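Acyl-CoA dehydrogenase FadE3 (Mycobacterium smegmatis, PDB 4IV6) belongs to the acyl-CoA dehydrogenase family of flavoproteins and binds dihydroflavine-adenine dinucleotide in a four-chain assembly. Local coordinates at residues B[259-264]-B[289-294]; B[32-37]-B[355-360]; B[74-79]-B[297-302]. One frame throughout, in Å; residues are numbered along the deposited sequence.

Interaction 1: residues B[259-264]-B[289-294]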
loop_
_atom_site.group_PDB
_atom_site.type_symbol
_atom_site.label_atom_id
_atom_site.label_comp_id
_atom_site.label_asym_id
_atom_site.label_seq_id
_atom_site.Cartn_x
_atom_site.Cartn_y
_atom_site.Cartn_z
ATOM N N ALA B 259 16.205 -10.790 -9.986
ATOM C CA ALA B 259 17.340 -11.188 -9.136
ATOM C C ALA B 259 16.925 -11.255 -7.658
ATOM O O ALA B 259 17.231 -12.211 -6.969
ATOM C CB ALA B 259 18.521 -10.247 -9.319
ATOM N N ALA B 260 16.243 -10.225 -7.170
ATOM C CA ALA B 260 15.809 -10.212 -5.789
ATOM C C ALA B 260 14.816 -11.356 -5.504
ATOM O O ALA B 260 14.944 -12.071 -4.511
ATOM C CB ALA B 260 15.180 -8.868 -5.468
ATOM N N PHE B 261 13.839 -11.525 -6.386
ATOM C CA PHE B 261 12.875 -12.610 -6.261
ATOM C C PHE B 261 13.509 -14.000 -6.299
ATOM O O PHE B 261 13.205 -14.842 -5.443
ATOM C CB PHE B 261 11.783 -12.518 -7.321
ATOM C CG PHE B 261 10.770 -13.624 -7.214
ATOM C CD1 PHE B 261 9.921 -13.673 -6.115
ATOM C CD2 PHE B 261 10.708 -14.622 -8.155
ATOM C CE1 PHE B 261 8.984 -14.697 -5.970
ATOM C CE2 PHE B 261 9.770 -15.650 -8.027
ATOM C CZ PHE B 261 8.914 -15.686 -6.931
ATOM N N GLU B 262 14.390 -14.254 -7.260
ATOM C CA GLU B 262 15.096 -15.547 -7.288
ATOM C C GLU B 262 15.821 -15.852 -5.974
ATOM O O GLU B 262 15.721 -16.979 -5.454
ATOM C CB GLU B 262 16.108 -15.613 -8.444
ATOM C CG GLU B 262 15.459 -15.753 -9.790
ATOM C CD GLU B 262 16.429 -15.608 -10.952
ATOM O OE1 GLU B 262 17.638 -15.796 -10.800
ATOM O OE2 GLU B 262 15.979 -15.292 -12.044
ATOM N N ASP B 263 16.552 -14.867 -5.437
ATOM C CA ASP B 263 17.299 -15.066 -4.201
ATOM C C ASP B 263 16.368 -15.352 -3.032
ATOM O O ASP B 263 16.628 -16.228 -2.220
ATOM C CB ASP B 263 18.181 -13.859 -3.859
ATOM C CG ASP B 263 19.423 -13.763 -4.729
ATOM O OD1 ASP B 263 19.607 -14.631 -5.632
ATOM O OD2 ASP B 263 20.216 -12.795 -4.530
ATOM N N ALA B 264 15.281 -14.600 -2.939
ATOM C CA ALA B 264 14.315 -14.779 -1.873
ATOM C C ALA B 264 13.652 -16.166 -1.935
ATOM O O ALA B 264 13.519 -16.844 -0.929
ATOM C CB ALA B 264 13.271 -13.692 -1.951
ATOM N N ALA B 289 4.415 -15.104 -2.950
ATOM C CA ALA B 289 3.305 -15.102 -3.896
ATOM C C ALA B 289 3.062 -13.700 -4.458
ATOM O O ALA B 289 2.861 -13.539 -5.657
ATOM C CB ALA B 289 2.030 -15.647 -3.254
ATOM N N ASP B 290 3.095 -12.698 -3.579
ATOM C CA ASP B 290 2.864 -11.312 -3.995
ATOM C C ASP B 290 3.994 -10.839 -4.895
ATOM O O ASP B 290 3.743 -10.239 -5.937
ATOM C CB ASP B 290 2.706 -10.390 -2.798
ATOM C CG ASP B 290 1.359 -10.515 -2.164
ATOM O OD1 ASP B 290 0.443 -11.051 -2.819
ATOM O OD2 ASP B 290 1.205 -10.112 -0.997
ATOM N N MET B 291 5.228 -11.157 -4.518
ATOM C CA MET B 291 6.411 -10.798 -5.309
ATOM C C MET B 291 6.359 -11.408 -6.720
ATOM O O MET B 291 6.568 -10.719 -7.744
ATOM C CB MET B 291 7.700 -11.254 -4.577
ATOM C CG MET B 291 7.950 -10.530 -3.261
ATOM S SD MET B 291 9.058 -11.437 -2.133
ATOM C CE MET B 291 10.609 -11.103 -2.895
ATOM N N GLY B 292 6.099 -12.708 -6.775
ATOM C CA GLY B 292 6.068 -13.418 -8.036
ATOM C C GLY B 292 4.929 -12.939 -8.919
ATOM O O GLY B 292 5.082 -12.805 -10.134
ATOM N N THR B 293 3.779 -12.689 -8.304
ATOM C CA THR B 293 2.607 -12.196 -9.030
ATOM C C THR B 293 2.850 -10.788 -9.642
ATOM O O THR B 293 2.540 -10.549 -10.810
ATOM C CB THR B 293 1.375 -12.169 -8.097
ATOM O OG1 THR B 293 1.086 -13.499 -7.655
ATOM C CG2 THR B 293 0.153 -11.595 -8.817
ATOM N N LYS B 294 3.365 -9.863 -8.841
ATOM C CA LYS B 294 3.719 -8.514 -9.321
ATOM C C LYS B 294 4.794 -8.562 -10.397
ATOM O O LYS B 294 4.725 -7.811 -11.384
ATOM C CB LYS B 294 4.185 -7.613 -8.169
ATOM C CG LYS B 294 3.049 -7.319 -7.205
ATOM C CD LYS B 294 3.316 -6.251 -6.129
ATOM C CE LYS B 294 4.544 -6.473 -5.287
ATOM N NZ LYS B 294 4.412 -5.634 -4.046
#
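F261 and M291 face each other where helix 234-270 runs beside helix 282-310, and with G292 they supply most of the contact. The two short segments run close to antiparallel, at 148° between their directions, with their axes 10.4 Å apart at the closest point. F261 throws its ring straight out across that gap: CG lies anti to the backbone N (chi1 -180°), and the rim atoms CD1, CE1 and CZ lead. CD1 meets M291 CB at 3.6 Å, an oblique approach in which the two side chains cross. The ring then reaches on to the backbone of the opposite helix, where CE1 comes within 3.6 Å of G292 N. G292 CA sits over one ring face, 4.1 Å from the F261 centroid and offset toward the rim, which makes a CH-pi contact. With no side chain on G292, the ring lies against the helix backbone.

M291 answers in the other direction. Its chain bends at the last torsion, chi3 77°, and carries the methyl CE back to helix 234-270, where it rests 3.8 Å from A264 CB. Small A264 thus receives the end of the methionine one turn beyond F261.

Both helices have further neighbours: A264 touches A337 and M291 touches D336, both of helix 316-340, and F261 packs on L380 of the second subunit, another copy of the protein. All four touching residues are buried, and no polar bond links the two segments; the contact is made by van der Waals packing and the CH-pi approach. The arrangement is an antiparallel helix pair of the C-terminal helical bundle domain of the acyl-CoA dehydrogenase fold, here packed against a partner subunit.

Interaction 2: residues B[32-37]-B[355-360]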
loop_
_atom_site.group_PDB
_atom_site.type_symbol
_atom_site.label_atom_id
_atom_site.label_comp_id
_atom_site.label_asym_id
_atom_site.label_seq_id
_atom_site.Cartn_x
_atom_site.Cartn_y
_atom_site.Cartn_z
ATOM N N GLU B 32 32.826 -7.907 -5.364
ATOM C CA GLU B 32 34.093 -7.237 -5.138
ATOM C C GLU B 32 34.148 -5.941 -5.938
ATOM O O GLU B 32 34.537 -4.904 -5.415
ATOM C CB GLU B 32 35.268 -8.150 -5.503
ATOM N N LEU B 33 33.767 -5.987 -7.201
ATOM C CA LEU B 33 33.837 -4.799 -8.032
ATOM C C LEU B 33 32.887 -3.715 -7.508
ATOM O O LEU B 33 33.316 -2.593 -7.322
ATOM C CB LEU B 33 33.469 -5.113 -9.484
ATOM C CG LEU B 33 34.357 -6.084 -10.291
ATOM C CD1 LEU B 33 33.634 -6.460 -11.563
ATOM C CD2 LEU B 33 35.735 -5.504 -10.608
ATOM N N GLU B 34 31.618 -4.091 -7.264
ATOM C CA GLU B 34 30.512 -3.147 -6.908
ATOM C C GLU B 34 30.826 -2.523 -5.575
ATOM O O GLU B 34 30.696 -1.308 -5.418
ATOM C CB GLU B 34 29.145 -3.858 -6.850
ATOM C CG GLU B 34 27.875 -2.972 -6.824
ATOM C CD GLU B 34 27.510 -2.443 -5.456
ATOM O OE1 GLU B 34 27.928 -3.010 -4.435
ATOM O OE2 GLU B 34 26.751 -1.444 -5.386
ATOM N N HIS B 35 31.268 -3.350 -4.631
ATOM C CA HIS B 35 31.646 -2.854 -3.310
ATOM C C HIS B 35 32.801 -1.848 -3.438
ATOM O O HIS B 35 32.813 -0.839 -2.743
ATOM C CB HIS B 35 32.012 -3.991 -2.341
ATOM C CG HIS B 35 32.605 -3.511 -1.042
ATOM N ND1 HIS B 35 33.965 -3.513 -0.790
ATOM C CD2 HIS B 35 32.022 -2.990 0.064
ATOM C CE1 HIS B 35 34.190 -3.029 0.420
ATOM N NE2 HIS B 35 33.029 -2.700 0.958
ATOM N N ALA B 36 33.737 -2.096 -4.344
ATOM C CA ALA B 36 34.928 -1.206 -4.484
ATOM C C ALA B 36 34.724 -0.052 -5.477
ATOM O O ALA B 36 35.629 0.718 -5.735
ATOM C CB ALA B 36 36.152 -2.018 -4.880
ATOM N N ASN B 37 33.528 0.058 -6.039
ATOM C CA ASN B 37 33.233 1.028 -7.100
ATOM C C ASN B 37 34.222 0.947 -8.261
ATOM O O ASN B 37 34.606 1.966 -8.814
ATOM C CB ASN B 37 33.178 2.456 -6.544
ATOM C CG ASN B 37 32.503 3.425 -7.497
ATOM O OD1 ASN B 37 31.538 3.083 -8.165
ATOM N ND2 ASN B 37 33.005 4.640 -7.553
ATOM N N TYR B 355 20.443 -5.125 -4.396
ATOM C CA TYR B 355 19.239 -4.855 -5.187
ATOM C C TYR B 355 18.425 -3.735 -4.559
ATOM O O TYR B 355 17.844 -2.926 -5.263
ATOM C CB TYR B 355 18.366 -6.099 -5.398
ATOM C CG TYR B 355 19.132 -7.352 -5.740
ATOM C CD1 TYR B 355 20.138 -7.356 -6.699
ATOM C CD2 TYR B 355 18.815 -8.560 -5.111
ATOM C CE1 TYR B 355 20.834 -8.521 -7.002
ATOM C CE2 TYR B 355 19.506 -9.714 -5.403
ATOM C CZ TYR B 355 20.493 -9.693 -6.346
ATOM O OH TYR B 355 21.112 -10.875 -6.633
ATOM N N PHE B 356 18.371 -3.730 -3.234
ATOM C CA PHE B 356 17.649 -2.723 -2.467
ATOM C C PHE B 356 18.259 -1.331 -2.720
ATOM O O PHE B 356 17.543 -0.361 -2.871
ATOM C CB PHE B 356 17.699 -3.107 -0.976
ATOM C CG PHE B 356 17.059 -2.121 -0.038
ATOM C CD1 PHE B 356 15.685 -2.117 0.166
ATOM C CD2 PHE B 356 17.828 -1.231 0.697
ATOM C CE1 PHE B 356 15.101 -1.216 1.064
ATOM C CE2 PHE B 356 17.243 -0.343 1.584
ATOM C CZ PHE B 356 15.888 -0.342 1.770
ATOM N N ARG B 357 19.582 -1.251 -2.781
ATOM C CA ARG B 357 20.262 0.024 -3.042
ATOM C C ARG B 357 20.141 0.450 -4.508
ATOM O O ARG B 357 20.179 1.622 -4.795
ATOM C CB ARG B 357 21.760 -0.084 -2.687
ATOM C CG ARG B 357 22.097 -0.095 -1.211
ATOM C CD ARG B 357 23.593 -0.021 -1.012
ATOM N NE ARG B 357 24.262 -1.252 -1.418
ATOM C CZ ARG B 357 24.975 -1.431 -2.526
ATOM N NH1 ARG B 357 25.193 -0.445 -3.381
ATOM N NH2 ARG B 357 25.545 -2.610 -2.746
ATOM N N ASP B 358 20.027 -0.512 -5.424
ATOM C CA ASP B 358 19.965 -0.212 -6.859
ATOM C C ASP B 358 18.554 0.209 -7.328
ATOM O O ASP B 358 18.409 1.045 -8.208
ATOM C CB ASP B 358 20.439 -1.397 -7.682
ATOM C CG ASP B 358 21.970 -1.510 -7.727
ATOM O OD1 ASP B 358 22.665 -0.558 -7.286
ATOM O OD2 ASP B 358 22.462 -2.545 -8.210
ATOM N N ALA B 359 17.526 -0.348 -6.705
ATOM C CA ALA B 359 16.151 -0.157 -7.164
ATOM C C ALA B 359 15.651 1.298 -7.204
ATOM O O ALA B 359 15.005 1.679 -8.177
ATOM C CB ALA B 359 15.196 -1.048 -6.344
ATOM N N PRO B 360 15.987 2.115 -6.209
ATOM C CA PRO B 360 15.562 3.503 -6.253
ATOM C C PRO B 360 16.088 4.306 -7.443
ATOM O O PRO B 360 15.444 5.294 -7.844
ATOM C CB PRO B 360 16.066 4.081 -4.925
ATOM C CG PRO B 360 16.320 2.916 -4.055
ATOM C CD PRO B 360 16.708 1.808 -4.961
HETATM O O HOH W 1 25.370 -1.047 -7.703
#
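E34 and R357 meet because each chain extends from its helix and then turns. The glutamate's CG stands anti to the backbone N (chi1 -166°) before a bend at chi2 of -82°, while the arginine stays extended through chi2 and bends at chi3. The two side chains come from opposite directions and close a buried, bidentate salt bridge between the N-terminal and C-terminal helical parts of the acyl-CoA dehydrogenase fold, joining helix 30-35 to helix 352-364.

R357 grips the carboxylate end-on, with its two terminal nitrogens and one oxygen to each. NH1 donates to E34 OE2 at 2.7 Å; OE2 lies in the guanidinium plane and receives the bond on its syn lone pair. The second bond, from NH2 to E34 OE1 at 2.9 Å, is less well aligned, since the carboxylate and guanidinium planes are turned 35° apart and NH2 stands out of the carboxylate plane.

The rest of the guanidinium is held too: NE pairs with E353 and NH1 also donates to L204 O, so several acceptors fix its rotation. On the glutamate's side K207 bonds the carbonyls of E34 and H35, near the Schellman motif formed at N37, which has positive phi. R357 O accepts from Y346 OH of the third subunit, another copy of the protein, which places the contact close to an interface.

D358 brings a second carboxylate close, with its OD1 4.6 Å from E34 OE2. The like charges would be expected to disfavour each other, but the arginine beside them probably offsets this. A water donates to both acids, spanning E34 OE2 at 2.7 Å and D358 OD1 at 2.8 Å.

Interaction 3: residues B[74-79]-B[297-302]; sequences VAEELA and AARSLL
E76 and R299 cross at about a right angle, and their charged ends form a side-on salt bridge between helix 68-81 and helix 282-310, which belong to the N-terminal and C-terminal helical parts of the acyl-CoA dehydrogenase fold. The glutamate goes straight out: CG is anti to the backbone N (chi1 177°) and the chain stays extended beyond it. R299 bends at chi3, which turns the NE side of its guanidinium to the carboxylate.

R299 NE donates to E76 OE2 at 2.8 Å, and this is the straighter of the two bonds, with 161° at the hydrogen. The neighbouring NH2 reaches E76 OE1 at 2.9 Å on a more bent path. Both oxygens are met on their syn sides, slightly out of the carboxylate plane, as expected with the two flat groups turned 42° from each other. OE2 lies near the guanidinium plane and OE1 is tilted from it.

The carboxylate has more partners on helix 234-270, between the two helices: OE1 also pairs with R258, and OE2 accepts from T254 OG1. These bonds hold the acid in place, and two arginines around one buried carboxylate would favour its charged form. R258 is shared with E77, whose other oxygen meets H19.

The backbones stay well apart, with 9.7 Å between E76 CA and R299 CA, so side chains alone bridge the segments. The arginine's aliphatic part also comes close to the acid, R299 CD lying 3.6 Å from E76 OE2.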
loop_
_atom_site.group_PDB
_atom_site.type_symbol
_atom_site.label_atom_id
_atom_site.label_comp_id
_atom_site.label_asym_id
_atom_site.label_seq_id
_atom_site.Cartn_x
_atom_site.Cartn_y
_atom_site.Cartn_z
ATOM N N VAL B 74 17.329 -8.613 -23.311
ATOM C CA VAL B 74 18.796 -8.512 -23.141
ATOM C C VAL B 74 19.107 -7.553 -22.003
ATOM O O VAL B 74 19.934 -7.841 -21.128
ATOM C CB VAL B 74 19.512 -8.058 -24.426
ATOM C CG1 VAL B 74 20.970 -7.729 -24.154
ATOM C CG2 VAL B 74 19.415 -9.118 -25.499
ATOM N N ALA B 75 18.429 -6.418 -22.002
ATOM C CA ALA B 75 18.634 -5.424 -20.942
ATOM C C ALA B 75 18.250 -5.997 -19.566
ATOM O O ALA B 75 18.961 -5.806 -18.573
ATOM C CB ALA B 75 17.849 -4.160 -21.258
ATOM N N GLU B 76 17.179 -6.779 -19.530
ATOM C CA GLU B 76 16.718 -7.379 -18.296
ATOM C C GLU B 76 17.751 -8.402 -17.774
ATOM O O GLU B 76 18.037 -8.427 -16.591
ATOM C CB GLU B 76 15.363 -8.044 -18.512
ATOM C CG GLU B 76 14.829 -8.781 -17.286
ATOM C CD GLU B 76 13.552 -9.547 -17.564
ATOM O OE1 GLU B 76 13.665 -10.658 -18.120
ATOM O OE2 GLU B 76 12.455 -9.046 -17.189
ATOM N N GLU B 77 18.316 -9.221 -18.667
ATOM C CA GLU B 77 19.300 -10.213 -18.273
ATOM C C GLU B 77 20.514 -9.554 -17.678
ATOM O O GLU B 77 21.024 -9.996 -16.648
ATOM C CB GLU B 77 19.759 -11.072 -19.442
ATOM C CG GLU B 77 18.756 -12.101 -19.937
ATOM C CD GLU B 77 18.322 -13.141 -18.915
ATOM O OE1 GLU B 77 19.072 -13.499 -17.949
ATOM O OE2 GLU B 77 17.168 -13.582 -19.102
ATOM N N LEU B 78 20.990 -8.510 -18.345
ATOM C CA LEU B 78 22.133 -7.749 -17.858
ATOM C C LEU B 78 21.871 -7.211 -16.469
ATOM O O LEU B 78 22.709 -7.382 -15.558
ATOM C CB LEU B 78 22.453 -6.606 -18.811
ATOM C CG LEU B 78 23.140 -6.965 -20.112
ATOM C CD1 LEU B 78 23.262 -5.727 -20.952
ATOM C CD2 LEU B 78 24.514 -7.544 -19.845
ATOM N N ALA B 79 20.702 -6.581 -16.302
ATOM C CA ALA B 79 20.341 -5.950 -15.014
ATOM C C ALA B 79 20.134 -6.930 -13.894
ATOM O O ALA B 79 20.452 -6.625 -12.735
ATOM C CB ALA B 79 19.127 -5.049 -15.154
ATOM N N ALA B 297 3.213 -9.649 -13.539
ATOM C CA ALA B 297 2.447 -8.500 -14.082
ATOM C C ALA B 297 3.358 -7.508 -14.795
ATOM O O ALA B 297 3.071 -7.038 -15.901
ATOM C CB ALA B 297 1.659 -7.798 -12.967
ATOM N N ALA B 298 4.481 -7.198 -14.163
ATOM C CA ALA B 298 5.386 -6.198 -14.685
ATOM C C ALA B 298 6.060 -6.657 -15.950
ATOM O O ALA B 298 6.200 -5.859 -16.910
ATOM C CB ALA B 298 6.394 -5.822 -13.627
ATOM N N ARG B 299 6.469 -7.937 -16.002
ATOM C CA ARG B 299 7.093 -8.441 -17.231
ATOM C C ARG B 299 6.057 -8.535 -18.365
ATOM O O ARG B 299 6.373 -8.268 -19.520
ATOM C CB ARG B 299 7.789 -9.784 -17.001
ATOM C CG ARG B 299 8.945 -9.727 -15.995
ATOM C CD ARG B 299 9.705 -11.055 -15.986
ATOM N NE ARG B 299 10.557 -11.118 -17.156
ATOM C CZ ARG B 299 10.368 -11.862 -18.250
ATOM N NH1 ARG B 299 9.338 -12.672 -18.352
ATOM N NH2 ARG B 299 11.249 -11.784 -19.260
ATOM N N SER B 300 4.816 -8.896 -18.030
ATOM C CA SER B 300 3.767 -8.997 -19.041
ATOM C C SER B 300 3.497 -7.640 -19.668
ATOM O O SER B 300 3.412 -7.504 -20.904
ATOM C CB SER B 300 2.465 -9.570 -18.479
ATOM O OG SER B 300 2.621 -10.913 -18.037
ATOM N N LEU B 301 3.412 -6.624 -18.821
ATOM C CA LEU B 301 3.231 -5.254 -19.280
ATOM C C LEU B 301 4.410 -4.802 -20.180
ATOM O O LEU B 301 4.206 -4.323 -21.303
ATOM C CB LEU B 301 3.028 -4.315 -18.073
ATOM C CG LEU B 301 2.472 -2.901 -18.319
ATOM C CD1 LEU B 301 2.260 -2.185 -16.986
ATOM C CD2 LEU B 301 3.396 -2.077 -19.170
ATOM N N LEU B 302 5.626 -5.030 -19.706
ATOM C CA LEU B 302 6.837 -4.714 -20.457
ATOM C C LEU B 302 6.876 -5.352 -21.863
ATOM O O LEU B 302 7.159 -4.674 -22.863
ATOM C CB LEU B 302 8.067 -5.102 -19.644
ATOM C CG LEU B 302 9.420 -4.982 -20.348
ATOM C CD1 LEU B 302 9.733 -3.554 -20.717
ATOM C CD2 LEU B 302 10.512 -5.586 -19.472
#

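How the interactions relate
Interactions 1 and 3 lie along the same helix, 282-310, their centres 13 Å apart and their segments nearly consecutive in sequence; both also touch the second subunit. Interaction 2 sits about 19 Å from each, centre to centre. It meets interaction 1 through Y355, whose OH lies 3.0 Å from D263 OD2 in a probable hydrogen bond and whose ring packs on A259 and A260. Interaction 3 has no touch with interaction 2, the nearest atoms being about 6 Å apart. The A264 side chain is about 9 Å from a bound dihydroflavine-adenine dinucleotide, and that of R357 about 11 Å from one.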